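Local coordinates for glycosyl hydrolase family 61, 2 protein (Heterobasidion irregulare TC 32-1, PDB 5NNS), which oxidatively cleaves crystalline and amorphous polysaccharides at the C1 position as a copper-dependent AA9 lytic polysaccharide monooxygenase, at residues G117-G122 and I204-H209. Numbering follows the deposited sequence.
Sequences GTLTSG and IDIYSH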
ATOM      1  N   GLY A 117      11.924 -10.765  17.415  1.00 16.28           N
ATOM      2  CA  GLY A 117      11.787 -12.212  17.359  1.00 15.88           C
ATOM      3  C   GLY A 117      12.246 -12.763  16.026  1.00 15.63           C
ATOM      4  O   GLY A 117      12.942 -12.095  15.254  1.00 14.83           O
ATOM      5  N   THR A 118      11.849 -13.999  15.768  1.00 15.77           N
ATOM      6  CA  THR A 118      12.263 -14.708  14.576  1.00 16.18           C
ATOM      7  C   THR A 118      11.173 -14.617  13.533  1.00 16.53           C
ATOM      8  O   THR A 118      10.040 -14.240  13.845  1.00 16.86           O
ATOM      9  CB  THR A 118      12.528 -16.186  14.879  1.00 16.07           C
ATOM     10  OG1 THR A 118      11.325 -16.787  15.365  1.00 16.48           O
ATOM     11  CG2 THR A 118      13.634 -16.336  15.920  1.00 15.81           C
ATOM     12  N   LEU A 119      11.507 -14.991  12.301  1.00 16.75           N
ATOM     13  CA  LEU A 119      10.535 -14.972  11.204  1.00 17.11           C
ATOM     14  C   LEU A 119       9.248 -15.723  11.570  1.00 17.29           C
ATOM     15  O   LEU A 119       8.148 -15.264  11.260  1.00 17.41           O
ATOM     16  CB  LEU A 119      11.133 -15.586   9.929  1.00 17.39           C
ATOM     17  CG  LEU A 119      12.337 -14.922   9.252  1.00 17.65           C
ATOM     18  CD1 LEU A 119      12.809 -15.799   8.099  1.00 17.83           C
ATOM     19  CD2 LEU A 119      12.007 -13.522   8.750  1.00 17.64           C
ATOM     20  N   THR A 120       9.402 -16.863  12.249  1.00 17.51           N
ATOM     21  CA  THR A 120       8.287 -17.779  12.531  1.00 17.69           C
ATOM     22  C   THR A 120       7.563 -17.607  13.873  1.00 17.65           C
ATOM     23  O   THR A 120       6.426 -18.083  14.011  1.00 17.76           O
ATOM     24  CB  THR A 120       8.771 -19.234  12.458  1.00 17.74           C
ATOM     25  OG1 THR A 120       9.850 -19.422  13.384  1.00 18.20           O
ATOM     26  CG2 THR A 120       9.232 -19.560  11.055  1.00 17.95           C
ATOM     27  N   SER A 121       8.211 -16.956  14.846  0.50 17.41           N
ATOM     28  CA  SER A 121       7.618 -16.712  16.174  0.50 17.28           C
ATOM     29  C   SER A 121       7.647 -15.239  16.629  0.50 17.23           C
ATOM     30  O   SER A 121       7.277 -14.943  17.771  0.50 17.61           O
ATOM     31  CB  SER A 121       8.327 -17.573  17.225  0.50 17.22           C
ATOM     32  OG  SER A 121       9.529 -16.962  17.657  0.50 17.00           O
ATOM     33  N   GLY A 122       8.012 -14.322  15.738  1.00 16.90           N
ATOM     34  CA  GLY A 122       8.214 -12.913  16.094  1.00 16.42           C
ATOM     35  C   GLY A 122       6.979 -12.044  15.927  1.00 15.66           C
ATOM     36  O   GLY A 122       5.883 -12.532  15.655  1.00 15.82           O
ATOM     37  N   ILE A 204      10.858 -16.225  -0.102  1.00 11.19           N
ATOM     38  CA  ILE A 204      11.308 -16.618   1.228  1.00 11.40           C
ATOM     39  C   ILE A 204      10.512 -17.816   1.711  1.00 11.66           C
ATOM     40  O   ILE A 204       9.311 -17.919   1.470  1.00 11.54           O
ATOM     41  CB  ILE A 204      11.194 -15.432   2.225  1.00 11.59           C
ATOM     42  CG1 ILE A 204      11.828 -15.781   3.581  1.00 11.66           C
ATOM     43  CG2 ILE A 204       9.750 -14.979   2.410  1.00 11.62           C
ATOM     44  CD1 ILE A 204      12.162 -14.563   4.411  1.00 11.75           C
ATOM     45  N   ASP A 205      11.208 -18.735   2.364  1.00 12.12           N
ATOM     46  CA  ASP A 205      10.592 -19.850   3.054  1.00 12.54           C
ATOM     47  C   ASP A 205      10.958 -19.634   4.508  1.00 12.66           C
ATOM     48  O   ASP A 205      12.065 -19.965   4.924  1.00 12.82           O
ATOM     49  CB  ASP A 205      11.152 -21.176   2.519  1.00 12.72           C
ATOM     50  CG  ASP A 205      10.675 -22.400   3.308  1.00 12.89           C
ATOM     51  OD1 ASP A 205       9.657 -22.330   4.037  1.00 12.89           O
ATOM     52  OD2 ASP A 205      11.330 -23.453   3.175  1.00 13.10           O
ATOM     53  N   ILE A 206      10.029 -19.059   5.268  1.00 13.10           N
ATOM     54  CA  ILE A 206      10.265 -18.755   6.692  1.00 13.38           C
ATOM     55  C   ILE A 206      10.512 -20.015   7.540  1.00 13.70           C
ATOM     56  O   ILE A 206      11.246 -19.962   8.529  1.00 13.62           O
ATOM     57  CB  ILE A 206       9.132 -17.890   7.321  1.00 13.45           C
ATOM     58  CG1 ILE A 206       7.787 -18.640   7.374  1.00 13.30           C
ATOM     59  CG2 ILE A 206       8.986 -16.569   6.567  1.00 13.49           C
ATOM     60  CD1 ILE A 206       6.692 -17.866   8.077  1.00 13.27           C
ATOM     61  N   TYR A 207       9.933 -21.141   7.117  1.00 14.04           N
ATOM     62  CA  TYR A 207       9.999 -22.411   7.868  1.00 14.41           C
ATOM     63  C   TYR A 207      11.357 -23.126   7.817  1.00 14.81           C
ATOM     64  O   TYR A 207      11.637 -23.952   8.677  1.00 14.98           O
ATOM     65  CB  TYR A 207       8.865 -23.343   7.422  1.00 14.22           C
ATOM     66  CG  TYR A 207       7.542 -22.620   7.449  1.00 14.22           C
ATOM     67  CD1 TYR A 207       7.019 -22.140   8.654  1.00 14.26           C
ATOM     68  CD2 TYR A 207       6.839 -22.350   6.270  1.00 14.04           C
ATOM     69  CE1 TYR A 207       5.820 -21.434   8.688  1.00 14.10           C
ATOM     70  CE2 TYR A 207       5.641 -21.650   6.298  1.00 13.87           C
ATOM     71  CZ  TYR A 207       5.139 -21.195   7.513  1.00 13.77           C
ATOM     72  OH  TYR A 207       3.967 -20.497   7.588  1.00 13.78           O
ATOM     73  N   SER A 208      12.190 -22.806   6.828  1.00 15.21           N
ATOM     74  CA  SER A 208      13.596 -23.235   6.815  1.00 15.66           C
ATOM     75  C   SER A 208      14.555 -22.183   7.399  1.00 15.97           C
ATOM     76  O   SER A 208      15.758 -22.298   7.223  1.00 16.59           O
ATOM     77  CB  SER A 208      14.013 -23.576   5.384  1.00 15.72           C
ATOM     78  OG  SER A 208      13.170 -24.579   4.848  1.00 15.70           O
ATOM     79  N   HIS A 209      14.027 -21.165   8.080  1.00 16.38           N
ATOM     80  CA  HIS A 209      14.822 -20.071   8.650  1.00 17.07           C
ATOM     81  C   HIS A 209      14.179 -19.611   9.957  1.00 17.91           C
ATOM     82  O   HIS A 209      14.044 -18.407  10.211  1.00 17.49           O
ATOM     83  CB  HIS A 209      14.917 -18.893   7.668  1.00 17.11           C
ATOM     84  CG  HIS A 209      15.674 -19.207   6.419  1.00 17.19           C
ATOM     85  ND1 HIS A 209      15.060 -19.630   5.260  1.00 17.42           N
ATOM     86  CD2 HIS A 209      17.001 -19.184   6.156  1.00 17.38           C
ATOM     87  CE1 HIS A 209      15.977 -19.845   4.334  1.00 17.41           C
ATOM     88  NE2 HIS A 209      17.162 -19.577   4.850  1.00 17.53           N
TER
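L119 and I206 mark the tight part of this contact: their CB atoms lie 4.0 Å apart, and both are buried. With CG anti to its carbonyl carbon (chi1 -63°) and chi2 extended (175°), L119 sends CD1 past I206 to I204, meeting I204 CD1 at 3.9 Å. At the border of this core the L119 side chain lies beside that of the exposed H209, its CD1 3.6 Å from H209 O. No hydrogen bond links the two segments, so van der Waals contact, of methyls with methyls and with carbonyl oxygens, carries the join; the L119 backbone is tied instead to W124 and E212.

The T120 side is more exposed. One close approach occurs there, T120 CG2 to the backbone O of I206 at 3.3 Å, but the same methyl meets the exposed Y207 ring only obliquely and loosely, at 4.2 Å from CD1. That ring has I206 CG1 over the centre of one face, 3.5 Å above its plane, and its hydroxyl is hydrogen-bonded to H159 O.

Within 204-209, two side-chain bonds converge on D205. H209 ND1 donates to D205 O over 3.0 Å, nearly straight at 178° and within the imidazole plane, which restrains the ring's rotation. S208 OG bonds D205 OD2 from above the carboxylate plane, and S161 OG, outside the segment, holds D205 OD1.

The arrangement thus packs the loop between strands 106-116 and 123-124 beside the part of the long loop following strand 165-176 that carries D205 and Y207, glucan-binding residues on the substrate surface of an AA9 monooxygenase; D205 itself does not touch 117-122.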